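Local atomic coordinates of Alpha/beta fold hydrolase (Pseudomonas aeruginosa, PDB entry 6I8W), a protein that probably hydrolyses the ester bonds of membrane phospholipids as a membrane-bound phospholipase A of the alpha/beta hydrolase fold. Residues P23-L27 with P209-L214; K104-Y110 with F224-I228; V199-P204 with G285-E291. All blocks are in the same frame, centred on the assembly; numbering follows the deposited sequence.

Overall arrangement
The three contacts show how the parts of an alpha/beta hydrolase can be tied together. Interactions 1 and 2 share helix 208-234, with their centres about 25 Å apart: near its start the helix meets the long N-terminal helix 3-38, and further along it meets the loop that precedes helix 112-125. Interaction 3 joins the loop leading into the same helix to the turn carrying His286, the probable catalytic histidine; its centre is about 20 Å from that of interaction 1 and about 26 Å from that of interaction 2. Two bound lipids relate interactions 1 and 3: Leu214 and Val287 touch the myristic acid, Leu210 and Phe200 the octyl glucoside. Interaction 2 lies away from them, the Ile228 side chain about 11 Å from the myristic acid.

Interaction 1: P23-L27 with P209-L214; sequences PATLL and PLKRYL
The long N-terminal helix 3-38 packs across the first turns of helix 208-234, and Tyr213 on the second helix lays its ring against Pro23 and Ala24 on the first. The two short helical segments cross at -106°, with their axes 9.7 Å apart at closest approach. At so steep an angle the touching residues gather in a compact patch. Pro23 CB sits over one face of the Tyr213 ring in a CH-pi contact, 3.7 Å from the ring centroid. With chi1 at -176° the Tyr213 side chain swings away from its backbone N and reaches across the gap, until Tyr213 OH is 3.9 Å from Ala24 CB. Leu27 meets the same ring from further along helix 3-38: Leu27 CD2 is 3.8 Å from Tyr213 CE2, the two side chains crossing at about a right angle.

Leu26 divides its two methyl groups between neighbouring residues. Leu26 CD1 rests 3.7 Å from Pro209 CB, while Leu26 CD2 lies 3.6 Å from Leu210 CB and also meets Leu210 CD1. At the buried end, Leu27 CD1 comes within 4.3 Å of Leu210 CD1. Beyond this join, Leu210 touches the bound octyl glucoside and Leu214 the myristic acid, placing the helix crossing beside the lipid-filled pocket.

No hydrogen bond passes between the segments. The join therefore rests on apolar packing and the CH-pi contact, with no directional polar bond across it.

Interaction 2: K104-Y110 with F224-I228; sequences KPQQASY and FNAQI
Residues 104-110 form an irregular loop, with a type I beta turn from Pro105 to Ala108, that comes closest to the helical segment 224-228 at Tyr110 and Ile228, whose CA atoms are 6.2 Å apart. Phe224 directs its edge toward the face of Tyr110 in an offset edge-to-face pair, the ring planes at 85° and the centroids 5.5 Å apart. Ile228 CD1 lies over that same face, 4.1 Å from the centroid of the Tyr110 ring. Tyr110 OH donates to Pro105 O at 2.6 Å, a bond across the loop that helps hold the ring against both neighbours. On the flank of Phe224, Lys104 CB approaches Phe224 CE2 to 3.8 Å, while the lysine NZ bonds to Gly100 O.

At the outer side Gln227 NE2 donates to Gln106 OE1 over 2.9 Å, nearly in line with the acceptor's C=O bond. The bend of Gln106 at chi2 (68°) carries its amide past Phe224 to this partner. Gln231, one turn beyond Gln227, receives a hydrogen bond from Tyr110 N. Aromatic contacts and glutamine bonds thus join a connecting loop of the alpha/beta hydrolase fold, between strand 90-94 and helix 112-125, to helix 208-234.

Interaction 3: V199-P204 with G285-E291; sequences VFVQQP and GHVPMVE. With BOG (octyl beta-D-glucopyranoside), chain D; MYR (myristic acid), chain C.
Glu291 extends its side chain, CG anti to the backbone N (chi1 -176°) and chi2 at 165°, to bring its carboxylate to the backbone N-H groups of Val201 and Gln202. Gln202 N donates to Glu291 OE1 over 2.7 Å in a nearly straight bond (171°), and Val201 N to Glu291 OE2 over 3.0 Å. Both donors stand well out of the carboxylate plane. Gly285 N reaches Glu291 OE2 from the opposite face to Val201 N, and a bound water donates to the same oxygen. Several hydrogens thus converge on one carboxylate, an environment that would probably favour its ionised form. The water also donates to Val199 O and accepts from Val287 N, while Val199 O takes a further bond from His286 N at 3.1 Å.

This is the turn that carries the histidine of an apparent Ser-His-Asp triad in the alpha/beta hydrolase fold: His286 ND1 is bonded to Asp258 and NE2 to Ser137, on the probable nucleophile elbow. The carboxylate of myristic acid lies at the edge of the imidazole.

Phe200 fills the apolar side of the contact. Phe200 CE1 meets Val287 CG2 at 3.6 Å, and Val290 CG1 lies at the ring edge, 3.6 Å from Phe200 CZ. Pro204 CD lies over one face of the Phe200 ring, toward its rim, and octyl glucoside C7' approaches Phe200 CE2 (3.7 Å). Val287 CG1 faces the fatty acid, touching C3 of the myristic acid chain at 3.7 Å.

Interaction 1: P23-L27 with P209-L214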
loop_
_atom_site.group_PDB
_atom_site.type_symbol
_atom_site.label_atom_id
_atom_site.label_comp_id
_atom_site.label_asym_id
_atom_site.label_seq_id
_atom_site.Cartn_x
_atom_site.Cartn_y
_atom_site.Cartn_z
ATOM N N PRO A 23 20.533 -10.367 -7.317
ATOM C CA PRO A 23 19.226 -10.059 -6.704
ATOM C C PRO A 23 18.556 -8.793 -7.246
ATOM O O PRO A 23 17.339 -8.785 -7.462
ATOM C CB PRO A 23 19.571 -9.873 -5.224
ATOM C CG PRO A 23 20.795 -10.694 -5.020
ATOM C CD PRO A 23 21.573 -10.591 -6.292
ATOM N N ALA A 24 19.332 -7.733 -7.441
ATOM C CA ALA A 24 18.780 -6.463 -7.918
ATOM C C ALA A 24 18.185 -6.628 -9.320
ATOM O O ALA A 24 17.089 -6.140 -9.588
ATOM C CB ALA A 24 19.849 -5.380 -7.911
ATOM N N THR A 25 18.892 -7.326 -10.210
ATOM C CA THR A 25 18.382 -7.523 -11.568
ATOM C C THR A 25 17.157 -8.432 -11.535
ATOM O O THR A 25 16.248 -8.302 -12.354
ATOM C CB THR A 25 19.443 -8.136 -12.520
ATOM O OG1 THR A 25 19.720 -9.480 -12.130
ATOM C CG2 THR A 25 20.730 -7.339 -12.502
ATOM N N LEU A 26 17.153 -9.380 -10.605
ATOM C CA LEU A 26 16.001 -10.251 -10.412
ATOM C C LEU A 26 14.756 -9.412 -10.098
ATOM O O LEU A 26 13.704 -9.576 -10.719
ATOM C CB LEU A 26 16.266 -11.234 -9.274
ATOM C CG LEU A 26 15.482 -12.537 -9.142
ATOM C CD1 LEU A 26 16.265 -13.484 -8.252
ATOM C CD2 LEU A 26 14.104 -12.313 -8.588
ATOM N N LEU A 27 14.884 -8.494 -9.147
ATOM C CA LEU A 27 13.745 -7.654 -8.774
ATOM C C LEU A 27 13.333 -6.780 -9.954
ATOM O O LEU A 27 12.144 -6.601 -10.218
ATOM C CB LEU A 27 14.071 -6.792 -7.542
ATOM C CG LEU A 27 13.005 -5.783 -7.083
ATOM C CD1 LEU A 27 11.633 -6.440 -6.897
ATOM C CD2 LEU A 27 13.446 -5.017 -5.807
ATOM N N PRO A 209 14.711 -17.179 -4.417
ATOM C CA PRO A 209 15.693 -16.091 -4.493
ATOM C C PRO A 209 15.052 -14.703 -4.379
ATOM O O PRO A 209 15.619 -13.829 -3.735
ATOM C CB PRO A 209 16.337 -16.298 -5.868
ATOM C CG PRO A 209 16.149 -17.769 -6.159
ATOM C CD PRO A 209 14.798 -18.073 -5.589
ATOM N N LEU A 210 13.885 -14.505 -4.982
ATOM C CA LEU A 210 13.210 -13.219 -4.881
ATOM C C LEU A 210 12.777 -12.945 -3.443
ATOM O O LEU A 210 12.912 -11.829 -2.945
ATOM C CB LEU A 210 11.993 -13.157 -5.811
ATOM C CG LEU A 210 11.197 -11.847 -5.713
ATOM C CD1 LEU A 210 12.075 -10.646 -6.011
ATOM C CD2 LEU A 210 10.010 -11.881 -6.658
ATOM N N LYS A 211 12.268 -13.974 -2.775
ATOM C CA LYS A 211 11.829 -13.840 -1.392
ATOM C C LYS A 211 12.960 -13.396 -0.463
ATOM O O LYS A 211 12.773 -12.509 0.351
ATOM C CB LYS A 211 11.256 -15.164 -0.891
ATOM C CG LYS A 211 10.885 -15.147 0.582
ATOM C CD LYS A 211 10.555 -16.551 1.051
ATOM C CE LYS A 211 10.872 -16.724 2.526
ATOM N NZ LYS A 211 10.623 -18.124 2.993
ATOM N N ARG A 212 14.128 -14.013 -0.598
ATOM C CA ARG A 212 15.265 -13.657 0.245
ATOM C C ARG A 212 15.686 -12.194 0.072
ATOM O O ARG A 212 16.024 -11.515 1.042
ATOM C CB ARG A 212 16.451 -14.585 -0.040
ATOM C CG ARG A 212 16.335 -15.924 0.668
ATOM C CD ARG A 212 17.592 -16.777 0.521
ATOM N NE ARG A 212 17.453 -17.786 -0.527
ATOM C CZ ARG A 212 18.040 -17.715 -1.717
ATOM N NH1 ARG A 212 18.819 -16.681 -2.016
ATOM N NH2 ARG A 212 17.855 -18.683 -2.605
ATOM N N TYR A 213 15.682 -11.709 -1.163
ATOM C CA TYR A 213 16.059 -10.318 -1.410
ATOM C C TYR A 213 15.015 -9.377 -0.833
ATOM O O TYR A 213 15.361 -8.357 -0.244
ATOM C CB TYR A 213 16.279 -10.068 -2.896
ATOM C CG TYR A 213 16.767 -8.678 -3.244
ATOM C CD1 TYR A 213 17.963 -8.185 -2.714
ATOM C CD2 TYR A 213 16.113 -7.913 -4.192
ATOM C CE1 TYR A 213 18.442 -6.933 -3.068
ATOM C CE2 TYR A 213 16.585 -6.668 -4.555
ATOM C CZ TYR A 213 17.743 -6.181 -3.990
ATOM O OH TYR A 213 18.194 -4.946 -4.370
ATOM N N LEU A 214 13.739 -9.700 -1.012
ATOM C CA LEU A 214 12.676 -8.877 -0.425
ATOM C C LEU A 214 12.858 -8.815 1.096
ATOM O O LEU A 214 12.704 -7.753 1.707
ATOM C CB LEU A 214 11.291 -9.426 -0.768
ATOM C CG LEU A 214 10.912 -9.317 -2.247
ATOM C CD1 LEU A 214 9.562 -9.972 -2.512
ATOM C CD2 LEU A 214 10.923 -7.856 -2.692
#

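Interaction 2: K104-Y110 with F224-I228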
loop_
_atom_site.group_PDB
_atom_site.type_symbol
_atom_site.label_atom_id
_atom_site.label_comp_id
_atom_site.label_asym_id
_atom_site.label_seq_id
_atom_site.Cartn_x
_atom_site.Cartn_y
_atom_site.Cartn_z
ATOM N N LYS A 104 12.798 9.937 1.739
ATOM C CA LYS A 104 12.602 9.563 3.140
ATOM C C LYS A 104 13.359 10.504 4.093
ATOM O O LYS A 104 14.271 10.072 4.797
ATOM C CB LYS A 104 13.061 8.116 3.357
ATOM C CG LYS A 104 12.387 7.106 2.397
ATOM C CD LYS A 104 12.974 5.702 2.534
ATOM C CE LYS A 104 12.313 4.727 1.543
ATOM N NZ LYS A 104 12.601 5.107 0.129
ATOM N N PRO A 105 12.958 11.786 4.140
ATOM C CA PRO A 105 13.627 12.747 5.038
ATOM C C PRO A 105 13.561 12.287 6.492
ATOM O O PRO A 105 12.483 11.933 6.977
ATOM C CB PRO A 105 12.827 14.048 4.861
ATOM C CG PRO A 105 11.912 13.824 3.739
ATOM C CD PRO A 105 11.766 12.360 3.490
ATOM N N GLN A 106 14.696 12.295 7.173
ATOM C CA GLN A 106 14.780 11.741 8.513
ATOM C C GLN A 106 13.960 12.522 9.541
ATOM O O GLN A 106 13.459 11.941 10.501
ATOM C CB GLN A 106 16.243 11.682 8.961
ATOM C CG GLN A 106 16.474 10.875 10.236
ATOM C CD GLN A 106 16.230 9.387 10.038
ATOM O OE1 GLN A 106 15.719 8.710 10.931
ATOM N NE2 GLN A 106 16.592 8.872 8.864
ATOM N N GLN A 107 13.804 13.827 9.332
ATOM C CA GLN A 107 13.150 14.674 10.334
ATOM C C GLN A 107 11.704 15.038 9.998
ATOM O O GLN A 107 11.106 15.893 10.646
ATOM C CB GLN A 107 13.955 15.967 10.548
ATOM C CG GLN A 107 15.361 15.750 11.075
ATOM C CD GLN A 107 15.380 14.956 12.367
ATOM O OE1 GLN A 107 16.094 13.957 12.487
ATOM N NE2 GLN A 107 14.593 15.396 13.345
ATOM N N ALA A 108 11.126 14.389 9.000
ATOM C CA ALA A 108 9.779 14.754 8.596
ATOM C C ALA A 108 8.733 14.083 9.486
ATOM O O ALA A 108 9.036 13.150 10.236
ATOM C CB ALA A 108 9.549 14.386 7.134
ATOM N N SER A 109 7.503 14.575 9.410
ATOM C CA SER A 109 6.385 13.898 10.036
ATOM C C SER A 109 5.770 12.895 9.048
ATOM O O SER A 109 5.579 13.202 7.869
ATOM C CB SER A 109 5.340 14.905 10.507
ATOM O OG SER A 109 4.213 14.227 11.035
ATOM N N TYR A 110 5.434 11.711 9.541
ATOM C CA TYR A 110 4.851 10.695 8.697
ATOM C C TYR A 110 3.493 10.247 9.215
ATOM O O TYR A 110 3.021 9.173 8.860
ATOM C CB TYR A 110 5.796 9.499 8.569
ATOM C CG TYR A 110 7.067 9.823 7.824
ATOM C CD1 TYR A 110 7.085 9.856 6.437
ATOM C CD2 TYR A 110 8.243 10.106 8.505
ATOM C CE1 TYR A 110 8.239 10.162 5.750
ATOM C CE2 TYR A 110 9.407 10.402 7.824
ATOM C CZ TYR A 110 9.389 10.426 6.441
ATOM O OH TYR A 110 10.532 10.721 5.745
ATOM N N PHE A 224 14.063 2.528 10.155
ATOM C CA PHE A 224 13.255 3.660 9.735
ATOM C C PHE A 224 11.756 3.335 9.781
ATOM O O PHE A 224 10.942 4.164 10.183
ATOM C CB PHE A 224 13.656 4.107 8.335
ATOM C CG PHE A 224 13.086 5.435 7.949
ATOM C CD1 PHE A 224 13.528 6.590 8.565
ATOM C CD2 PHE A 224 12.108 5.532 6.974
ATOM C CE1 PHE A 224 13.005 7.816 8.217
ATOM C CE2 PHE A 224 11.589 6.763 6.627
ATOM C CZ PHE A 224 12.033 7.897 7.245
ATOM N N ASN A 225 11.385 2.134 9.359
ATOM C CA ASN A 225 9.982 1.748 9.434
ATOM C C ASN A 225 9.494 1.784 10.884
ATOM O O ASN A 225 8.401 2.267 11.150
ATOM C CB ASN A 225 9.747 0.358 8.835
ATOM C CG ASN A 225 9.701 0.371 7.301
ATOM O OD1 ASN A 225 9.641 1.429 6.667
ATOM N ND2 ASN A 225 9.738 -0.813 6.709
ATOM N N ALA A 226 10.325 1.315 11.817
ATOM C CA ALA A 226 9.943 1.296 13.226
ATOM C C ALA A 226 9.689 2.710 13.750
ATOM O O ALA A 226 8.796 2.935 14.570
ATOM C CB ALA A 226 11.026 0.604 14.063
ATOM N N GLN A 227 10.494 3.655 13.282
ATOM C CA GLN A 227 10.354 5.057 13.685
ATOM C C GLN A 227 9.043 5.645 13.147
ATOM O O GLN A 227 8.305 6.325 13.861
ATOM C CB GLN A 227 11.559 5.864 13.191
ATOM C CG GLN A 227 11.299 7.339 12.929
ATOM C CD GLN A 227 12.560 8.072 12.475
ATOM O OE1 GLN A 227 12.491 9.180 11.936
ATOM N NE2 GLN A 227 13.719 7.448 12.687
ATOM N N ILE A 228 8.743 5.361 11.887
ATOM C CA ILE A 228 7.470 5.783 11.321
ATOM C C ILE A 228 6.307 5.144 12.080
ATOM O O ILE A 228 5.322 5.815 12.384
ATOM C CB ILE A 228 7.362 5.437 9.826
ATOM C CG1 ILE A 228 8.303 6.318 9.004
ATOM C CG2 ILE A 228 5.926 5.644 9.326
ATOM C CD1 ILE A 228 8.257 6.007 7.511
#

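Interaction 3: V199-P204 with G285-E291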
loop_
_atom_site.group_PDB
_atom_site.type_symbol
_atom_site.label_atom_id
_atom_site.label_comp_id
_atom_site.label_asym_id
_atom_site.label_seq_id
_atom_site.Cartn_x
_atom_site.Cartn_y
_atom_site.Cartn_z
ATOM N N VAL A 199 -0.078 -11.679 6.995
ATOM C CA VAL A 199 -1.010 -10.876 6.201
ATOM C C VAL A 199 -1.731 -11.681 5.112
ATOM O O VAL A 199 -2.713 -11.195 4.555
ATOM C CB VAL A 199 -0.306 -9.667 5.531
ATOM C CG1 VAL A 199 0.373 -8.758 6.579
ATOM C CG2 VAL A 199 0.693 -10.141 4.492
ATOM N N PHE A 200 -1.259 -12.897 4.821
ATOM C CA PHE A 200 -1.912 -13.769 3.824
ATOM C C PHE A 200 -2.573 -15.000 4.431
ATOM O O PHE A 200 -1.982 -15.689 5.267
ATOM C CB PHE A 200 -0.911 -14.273 2.775
ATOM C CG PHE A 200 -0.377 -13.213 1.861
ATOM C CD1 PHE A 200 -1.187 -12.640 0.890
ATOM C CD2 PHE A 200 0.953 -12.812 1.952
ATOM C CE1 PHE A 200 -0.686 -11.670 0.035
ATOM C CE2 PHE A 200 1.463 -11.847 1.101
ATOM C CZ PHE A 200 0.646 -11.266 0.145
ATOM N N VAL A 201 -3.774 -15.328 3.958
ATOM C CA VAL A 201 -4.307 -16.650 4.231
ATOM C C VAL A 201 -3.698 -17.640 3.236
ATOM O O VAL A 201 -3.095 -18.635 3.631
ATOM C CB VAL A 201 -5.846 -16.670 4.164
ATOM C CG1 VAL A 201 -6.370 -18.104 4.315
ATOM C CG2 VAL A 201 -6.414 -15.756 5.248
ATOM N N GLN A 202 -3.854 -17.371 1.943
ATOM C CA GLN A 202 -3.193 -18.175 0.919
ATOM C C GLN A 202 -2.176 -17.284 0.250
ATOM O O GLN A 202 -2.536 -16.359 -0.490
ATOM C CB GLN A 202 -4.189 -18.732 -0.125
ATOM C CG GLN A 202 -5.101 -19.842 0.387
ATOM C CD GLN A 202 -5.982 -20.442 -0.711
ATOM O OE1 GLN A 202 -6.816 -19.752 -1.303
ATOM N NE2 GLN A 202 -5.797 -21.730 -0.982
ATOM N N GLN A 203 -0.905 -17.538 0.526
ATOM C CA GLN A 203 0.128 -16.673 0.011
ATOM C C GLN A 203 0.365 -16.971 -1.463
ATOM O O GLN A 203 0.493 -18.121 -1.844
ATOM C CB GLN A 203 1.422 -16.840 0.793
ATOM C CG GLN A 203 2.512 -15.902 0.312
ATOM C CD GLN A 203 3.887 -16.453 0.571
ATOM O OE1 GLN A 203 4.234 -16.774 1.706
ATOM N NE2 GLN A 203 4.677 -16.581 -0.485
ATOM N N PRO A 204 0.418 -15.929 -2.296
ATOM C CA PRO A 204 0.809 -16.181 -3.688
ATOM C C PRO A 204 2.237 -16.741 -3.776
ATOM O O PRO A 204 3.080 -16.383 -2.954
ATOM C CB PRO A 204 0.716 -14.790 -4.340
ATOM C CG PRO A 204 -0.222 -14.014 -3.466
ATOM C CD PRO A 204 0.014 -14.530 -2.066
ATOM N N GLY A 285 -7.021 -12.542 3.765
ATOM C CA GLY A 285 -6.314 -11.811 4.811
ATOM C C GLY A 285 -6.368 -10.308 4.637
ATOM O O GLY A 285 -7.302 -9.753 4.047
ATOM N N HIS A 286 -5.324 -9.661 5.142
ATOM C CA HIS A 286 -5.210 -8.212 5.237
ATOM C C HIS A 286 -5.011 -7.466 3.915
ATOM O O HIS A 286 -5.252 -6.258 3.834
ATOM C CB HIS A 286 -4.032 -7.899 6.171
ATOM C CG HIS A 286 -3.801 -6.441 6.412
ATOM N ND1 HIS A 286 -4.787 -5.597 6.874
ATOM C CD2 HIS A 286 -2.675 -5.690 6.319
ATOM C CE1 HIS A 286 -4.292 -4.378 7.012
ATOM N NE2 HIS A 286 -3.013 -4.409 6.675
ATOM N N VAL A 287 -4.539 -8.157 2.882
ATOM C CA VAL A 287 -4.270 -7.457 1.621
ATOM C C VAL A 287 -4.966 -8.160 0.446
ATOM O O VAL A 287 -4.320 -8.759 -0.414
ATOM C CB VAL A 287 -2.734 -7.307 1.370
ATOM C CG1 VAL A 287 -2.116 -6.267 2.353
ATOM C CG2 VAL A 287 -2.014 -8.638 1.532
ATOM N N PRO A 288 -6.313 -8.089 0.411
ATOM C CA PRO A 288 -7.101 -8.774 -0.626
ATOM C C PRO A 288 -6.626 -8.440 -2.047
ATOM O O PRO A 288 -6.606 -9.330 -2.916
ATOM C CB PRO A 288 -8.539 -8.250 -0.404
ATOM C CG PRO A 288 -8.563 -7.646 0.931
ATOM C CD PRO A 288 -7.149 -7.280 1.320
ATOM N N MET A 289 -6.225 -7.192 -2.273
ATOM C CA MET A 289 -5.801 -6.768 -3.612
ATOM C C MET A 289 -4.496 -7.448 -4.030
ATOM O O MET A 289 -4.167 -7.466 -5.211
ATOM C CB MET A 289 -5.647 -5.247 -3.691
ATOM C CG MET A 289 -4.346 -4.723 -3.108
ATOM S SD MET A 289 -4.407 -4.672 -1.278
ATOM C CE MET A 289 -2.845 -3.849 -0.946
ATOM N N VAL A 290 -3.759 -8.011 -3.069
ATOM C CA VAL A 290 -2.573 -8.806 -3.403
ATOM C C VAL A 290 -2.882 -10.306 -3.377
ATOM O O VAL A 290 -2.448 -11.040 -4.257
ATOM C CB VAL A 290 -1.402 -8.510 -2.441
ATOM C CG1 VAL A 290 -0.172 -9.361 -2.799
ATOM C CG2 VAL A 290 -1.062 -7.020 -2.452
ATOM N N GLU A 291 -3.624 -10.757 -2.361
ATOM C CA GLU A 291 -3.918 -12.178 -2.200
ATOM C C GLU A 291 -4.819 -12.723 -3.321
ATOM O O GLU A 291 -4.574 -13.795 -3.878
ATOM C CB GLU A 291 -4.573 -12.443 -0.833
ATOM C CG GLU A 291 -4.815 -13.948 -0.586
ATOM C CD GLU A 291 -5.116 -14.322 0.867
ATOM O OE1 GLU A 291 -5.614 -15.445 1.082
ATOM O OE2 GLU A 291 -4.825 -13.531 1.799
HETATM C C1 BOG D . 6.346 -14.627 -9.546
HETATM O O1 BOG D . 5.828 -13.757 -8.538
HETATM C C2 BOG D . 5.552 -15.938 -9.465
HETATM O O2 BOG D . 6.117 -16.737 -8.428
HETATM C C3 BOG D . 5.517 -16.747 -10.760
HETATM O O3 BOG D . 4.602 -17.850 -10.671
HETATM C C4 BOG D . 5.105 -15.811 -11.879
HETATM O O4 BOG D . 4.918 -16.531 -13.113
HETATM C C5 BOG D . 6.225 -14.776 -11.976
HETATM O O5 BOG D . 6.245 -13.947 -10.803
HETATM C C6 BOG D . 6.142 -13.921 -13.241
HETATM O O6 BOG D . 5.565 -12.642 -12.973
HETATM C "C1'" BOG D . 6.527 -12.520 -8.439
HETATM C "C2'" BOG D . 5.691 -11.554 -7.612
HETATM C "C3'" BOG D . 4.891 -12.332 -6.580
HETATM C "C4'" BOG D . 4.242 -11.422 -5.554
HETATM C "C5'" BOG D . 4.292 -12.105 -4.194
HETATM C "C6'" BOG D . 3.383 -11.409 -3.193
HETATM C "C7'" BOG D . 3.831 -11.716 -1.771
HETATM C "C8'" BOG D . 3.902 -13.208 -1.548
HETATM C C1 MYR C . 0.809 -4.043 4.698
HETATM O O1 MYR C . 0.027 -3.367 3.988
HETATM O O2 MYR C . 0.880 -3.899 5.939
HETATM C C2 MYR C . 1.634 -5.134 4.043
HETATM C C3 MYR C . 1.377 -5.154 2.536
HETATM C C4 MYR C . 1.911 -6.430 1.891
HETATM C C5 MYR C . 3.430 -6.491 1.918
HETATM C C6 MYR C . 3.913 -7.649 1.055
HETATM C C7 MYR C . 4.756 -7.168 -0.123
HETATM C C8 MYR C . 4.415 -7.947 -1.390
HETATM C C9 MYR C . 5.657 -8.275 -2.219
HETATM C C10 MYR C . 5.698 -7.438 -3.491
HETATM C C11 MYR C . 6.730 -7.958 -4.485
HETATM C C12 MYR C . 7.030 -6.902 -5.544
HETATM C C13 MYR C . 7.418 -7.550 -6.863
HETATM C C14 MYR C . 6.781 -6.810 -8.016
HETATM O O HOH W 1 -4.262 -10.873 2.308
HETATM O O HOH W 2 -3.531 -16.150 -2.963
#